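Local atomic coordinates of nicotinate-nucleotide--dimethylbenzimidazole phosphoribosyltransferase (Thermus thermophilus HB8, PDB entry 1WX1), a protein that probably catalyses the transfer of phosphoribose from nicotinate mononucleotide to 5,6-dimethylbenzimidazole, yielding alpha-ribazole 5'-phosphate for cobalamin biosynthesis. Residues 62-74 with 160-172. Residues are numbered along the deposited sequence; the frame is centred on the assembly and turned at random.
Sequences GVSAYPQEVTRQM and AGDMGIGNTTAAA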
loop_
_atom_site.group_PDB
_atom_site.type_symbol
_atom_site.label_atom_id
_atom_site.label_comp_id
_atom_site.label_asym_id
_atom_site.label_seq_id
_atom_site.Cartn_x
_atom_site.Cartn_y
_atom_site.Cartn_z
ATOM N N GLY A 62 -5.191 34.458 5.889
ATOM C CA GLY A 62 -4.756 33.710 7.056
ATOM C C GLY A 62 -5.285 32.287 7.079
ATOM O O GLY A 62 -5.771 31.812 8.108
ATOM N N VAL A 63 -5.179 31.599 5.947
ATOM C CA VAL A 63 -5.671 30.231 5.841
ATOM C C VAL A 63 -4.574 29.182 5.987
ATOM O O VAL A 63 -4.843 27.985 5.888
ATOM C CB VAL A 63 -6.394 30.009 4.497
ATOM C CG1 VAL A 63 -7.566 30.967 4.383
ATOM C CG2 VAL A 63 -5.421 30.214 3.334
ATOM N N SER A 64 -3.344 29.628 6.222
ATOM C CA SER A 64 -2.216 28.720 6.384
ATOM C C SER A 64 -1.238 29.197 7.453
ATOM O O SER A 64 -0.987 30.397 7.587
ATOM C CB SER A 64 -1.470 28.566 5.057
ATOM O OG SER A 64 -0.339 27.729 5.211
ATOM N N ALA A 65 -0.674 28.250 8.198
ATOM C CA ALA A 65 0.291 28.562 9.249
ATOM C C ALA A 65 1.674 28.808 8.654
ATOM O O ALA A 65 2.548 29.386 9.301
ATOM C CB ALA A 65 0.359 27.417 10.254
ATOM N N TYR A 66 1.869 28.370 7.415
ATOM C CA TYR A 66 3.150 28.536 6.741
ATOM C C TYR A 66 3.192 29.772 5.851
ATOM O O TYR A 66 2.215 30.097 5.184
ATOM C CB TYR A 66 3.447 27.301 5.888
ATOM C CG TYR A 66 3.690 26.049 6.690
ATOM C CD1 TYR A 66 4.906 25.842 7.341
ATOM C CD2 TYR A 66 2.699 25.076 6.815
ATOM C CE1 TYR A 66 5.133 24.691 8.094
ATOM C CE2 TYR A 66 2.914 23.923 7.567
ATOM C CZ TYR A 66 4.132 23.739 8.204
ATOM O OH TYR A 66 4.352 22.602 8.947
ATOM N N PRO A 67 4.334 30.478 5.835
ATOM C CA PRO A 67 4.488 31.678 5.009
ATOM C C PRO A 67 4.559 31.281 3.533
ATOM O O PRO A 67 5.039 30.199 3.198
ATOM C CB PRO A 67 5.791 32.281 5.519
ATOM C CG PRO A 67 6.582 31.067 5.915
ATOM C CD PRO A 67 5.546 30.238 6.639
ATOM N N GLN A 68 4.089 32.168 2.664
ATOM C CA GLN A 68 4.059 31.927 1.230
ATOM C C GLN A 68 5.390 31.473 0.630
ATOM O O GLN A 68 5.407 30.668 -0.307
ATOM C CB GLN A 68 3.587 33.199 0.518
ATOM C CG GLN A 68 3.370 33.024 -0.966
ATOM C CD GLN A 68 2.514 34.129 -1.548
ATOM O OE1 GLN A 68 2.943 35.277 -1.643
ATOM N NE2 GLN A 68 1.291 33.788 -1.932
ATOM N N GLU A 69 6.491 31.984 1.175
ATOM C CA GLU A 69 7.828 31.666 0.690
ATOM C C GLU A 69 8.131 30.175 0.667
ATOM O O GLU A 69 9.003 29.739 -0.070
ATOM C CB GLU A 69 8.893 32.352 1.571
ATOM C CG GLU A 69 8.842 31.944 3.024
ATOM C CD GLU A 69 9.728 32.768 3.932
ATOM O OE1 GLU A 69 10.949 32.885 3.655
ATOM O OE2 GLU A 69 9.199 33.294 4.929
ATOM N N VAL A 70 7.420 29.401 1.480
ATOM C CA VAL A 70 7.639 27.958 1.551
ATOM C C VAL A 70 7.414 27.231 0.223
ATOM O O VAL A 70 8.062 26.222 -0.053
ATOM C CB VAL A 70 6.754 27.325 2.652
ATOM C CG1 VAL A 70 6.865 25.802 2.608
ATOM C CG2 VAL A 70 7.205 27.833 4.027
ATOM N N THR A 71 6.515 27.745 -0.611
ATOM C CA THR A 71 6.265 27.110 -1.908
ATOM C C THR A 71 7.560 27.072 -2.720
ATOM O O THR A 71 7.985 26.015 -3.187
ATOM C CB THR A 71 5.199 27.873 -2.720
ATOM O OG1 THR A 71 3.991 27.961 -1.956
ATOM C CG2 THR A 71 4.910 27.154 -4.031
ATOM N N ARG A 72 8.185 28.231 -2.885
ATOM C CA ARG A 72 9.429 28.309 -3.637
ATOM C C ARG A 72 10.546 27.497 -2.981
ATOM O O ARG A 72 11.312 26.812 -3.663
ATOM C CB ARG A 72 9.873 29.767 -3.776
ATOM C CG ARG A 72 11.212 29.917 -4.472
ATOM C CD ARG A 72 11.558 31.370 -4.768
ATOM N NE ARG A 72 12.885 31.449 -5.364
ATOM C CZ ARG A 72 14.018 31.310 -4.685
ATOM N NH1 ARG A 72 13.992 31.100 -3.375
ATOM N NH2 ARG A 72 15.180 31.347 -5.320
ATOM N N GLN A 73 10.643 27.580 -1.661
ATOM C CA GLN A 73 11.672 26.845 -0.939
ATOM C C GLN A 73 11.470 25.342 -1.107
ATOM O O GLN A 73 12.434 24.595 -1.239
ATOM C CB GLN A 73 11.641 27.220 0.540
ATOM C CG GLN A 73 11.823 28.711 0.790
ATOM C CD GLN A 73 11.636 29.072 2.242
ATOM O OE1 GLN A 73 10.863 28.432 2.954
ATOM N NE2 GLN A 73 12.330 30.115 2.688
ATOM N N MET A 74 10.218 24.898 -1.121
ATOM C CA MET A 74 9.949 23.476 -1.289
ATOM C C MET A 74 10.269 23.029 -2.707
ATOM O O MET A 74 10.702 21.900 -2.913
ATOM C CB MET A 74 8.498 23.149 -0.924
ATOM C CG MET A 74 8.278 23.034 0.578
ATOM S SD MET A 74 9.313 21.737 1.325
ATOM C CE MET A 74 8.674 20.271 0.481
ATOM N N ALA A 160 0.059 13.115 -10.540
ATOM C CA ALA A 160 0.283 14.547 -10.454
ATOM C C ALA A 160 0.503 14.851 -8.982
ATOM O O ALA A 160 0.001 14.138 -8.105
ATOM C CB ALA A 160 -0.925 15.326 -10.983
ATOM N N GLY A 161 1.282 15.893 -8.721
ATOM C CA GLY A 161 1.554 16.311 -7.360
ATOM C C GLY A 161 1.310 17.809 -7.280
ATOM O O GLY A 161 1.316 18.498 -8.307
ATOM N N ASP A 162 1.105 18.318 -6.071
ATOM C CA ASP A 162 0.852 19.740 -5.877
ATOM C C ASP A 162 1.788 20.353 -4.843
ATOM O O ASP A 162 2.224 19.690 -3.908
ATOM C CB ASP A 162 -0.565 19.948 -5.357
ATOM C CG ASP A 162 -0.738 19.390 -3.953
ATOM O OD1 ASP A 162 -0.598 18.155 -3.782
ATOM O OD2 ASP A 162 -0.991 20.182 -3.017
ATOM N N MET A 163 2.094 21.630 -5.020
ATOM C CA MET A 163 2.903 22.350 -4.048
ATOM C C MET A 163 2.468 23.798 -4.152
ATOM O O MET A 163 2.669 24.449 -5.178
ATOM C CB MET A 163 4.399 22.220 -4.330
ATOM C CG MET A 163 5.286 22.896 -3.261
ATOM S SD MET A 163 5.050 22.275 -1.551
ATOM C CE MET A 163 4.660 23.800 -0.651
ATOM N N GLY A 164 1.842 24.290 -3.092
ATOM C CA GLY A 164 1.384 25.664 -3.086
ATOM C C GLY A 164 0.748 26.002 -1.755
ATOM O O GLY A 164 -0.305 25.471 -1.419
ATOM N N ILE A 165 1.393 26.877 -0.991
ATOM C CA ILE A 165 0.861 27.280 0.305
ATOM C C ILE A 165 -0.504 27.922 0.084
ATOM O O ILE A 165 -0.649 28.819 -0.742
ATOM C CB ILE A 165 1.806 28.286 1.009
ATOM C CG1 ILE A 165 3.150 27.612 1.314
ATOM C CG2 ILE A 165 1.167 28.799 2.291
ATOM C CD1 ILE A 165 3.032 26.343 2.138
ATOM N N GLY A 166 -1.501 27.433 0.814
ATOM C CA GLY A 166 -2.850 27.951 0.685
ATOM C C GLY A 166 -3.667 27.268 -0.398
ATOM O O GLY A 166 -4.817 27.639 -0.630
ATOM N N ASN A 167 -3.111 26.252 -1.052
ATOM C CA ASN A 167 -3.871 25.625 -2.124
ATOM C C ASN A 167 -5.040 24.731 -1.697
ATOM O O ASN A 167 -5.864 24.361 -2.529
ATOM C CB ASN A 167 -2.929 24.894 -3.097
ATOM C CG ASN A 167 -2.423 23.572 -2.569
ATOM O OD1 ASN A 167 -2.682 23.189 -1.432
ATOM N ND2 ASN A 167 -1.686 22.859 -3.413
ATOM N N THR A 168 -5.143 24.400 -0.412
ATOM C CA THR A 168 -6.272 23.579 0.016
ATOM C C THR A 168 -7.531 24.451 0.016
ATOM O O THR A 168 -8.645 23.951 -0.100
ATOM C CB THR A 168 -6.050 22.960 1.418
ATOM O OG1 THR A 168 -6.008 23.994 2.404
ATOM C CG2 THR A 168 -4.742 22.185 1.449
ATOM N N THR A 169 -7.354 25.763 0.135
ATOM C CA THR A 169 -8.496 26.660 0.107
ATOM C C THR A 169 -8.948 26.791 -1.344
ATOM O O THR A 169 -10.141 26.718 -1.638
ATOM C CB THR A 169 -8.145 28.050 0.688
ATOM O OG1 THR A 169 -7.824 27.909 2.075
ATOM C CG2 THR A 169 -9.327 29.002 0.560
ATOM N N ALA A 170 -7.991 26.967 -2.253
ATOM C CA ALA A 170 -8.308 27.073 -3.675
ATOM C C ALA A 170 -8.918 25.747 -4.145
ATOM O O ALA A 170 -9.835 25.737 -4.965
ATOM C CB ALA A 170 -7.044 27.382 -4.487
ATOM N N ALA A 171 -8.401 24.635 -3.625
ATOM C CA ALA A 171 -8.914 23.317 -3.998
ATOM C C ALA A 171 -10.353 23.154 -3.501
ATOM O O ALA A 171 -11.190 22.570 -4.189
ATOM C CB ALA A 171 -8.029 22.224 -3.415
ATOM N N ALA A 172 -10.633 23.673 -2.306
ATOM C CA ALA A 172 -11.973 23.587 -1.736
ATOM C C ALA A 172 -12.955 24.403 -2.572
ATOM O O ALA A 172 -14.078 23.963 -2.834
ATOM C CB ALA A 172 -11.966 24.087 -0.294
HETATM O O HOH W 1 -5.529 26.810 2.791
HETATM O O HOH W 2 1.061 30.862 -1.729
#
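Val63 sets its branch point and methyls against the hydroxyl of Thr169, CB lying 3.5 Å from OG1, a compact residue suiting the first turn of helix 167-179. Gly166, the N-cap of that helix, lies beside Val63 and Ser64; at its backbone angles (phi 88°) a beta carbon would press on the carbonyl O of Ile165, so glycine suits this place. Ser64 and Tyr66 form an ST turn, the serine OG accepting from the tyrosine N, and Ile165 CG2 rests 3.3 Å from Tyr66 O. Ile165, which buries the most surface here, fills the bend between Tyr66 and Val70, its CD1 touching the CB of both and the valine crossing it at about a right angle. A water accepts from Gln68 NE2 and donates to Ile165 O. With Thr71 OG1 anti to its carbonyl carbon (chi1 -57°), the hydroxyl takes a nearly straight bond, 178° at the hydrogen, from Ile165 N at 3.0 Å and also bonds Asp55, while CG2 packs against Met163 O at 3.7 Å. A valine in its place would probably leave Ile165 N and Asp55 without this shared partner and let the 164-166 turn shift. Met74 closes the contact, its CB 3.6 Å from Met163 SD where the two flexible thioether chains cross, and also touches Glu304, the predicted proton acceptor. The start of helix 70-79 and its preceding loop meet the end of strand 157-163, which lies between strands 47-54 and 247-249 of the parallel sheet, and the turn into helix 167-179, with helix 195-210 flanking Val63 and Thr169.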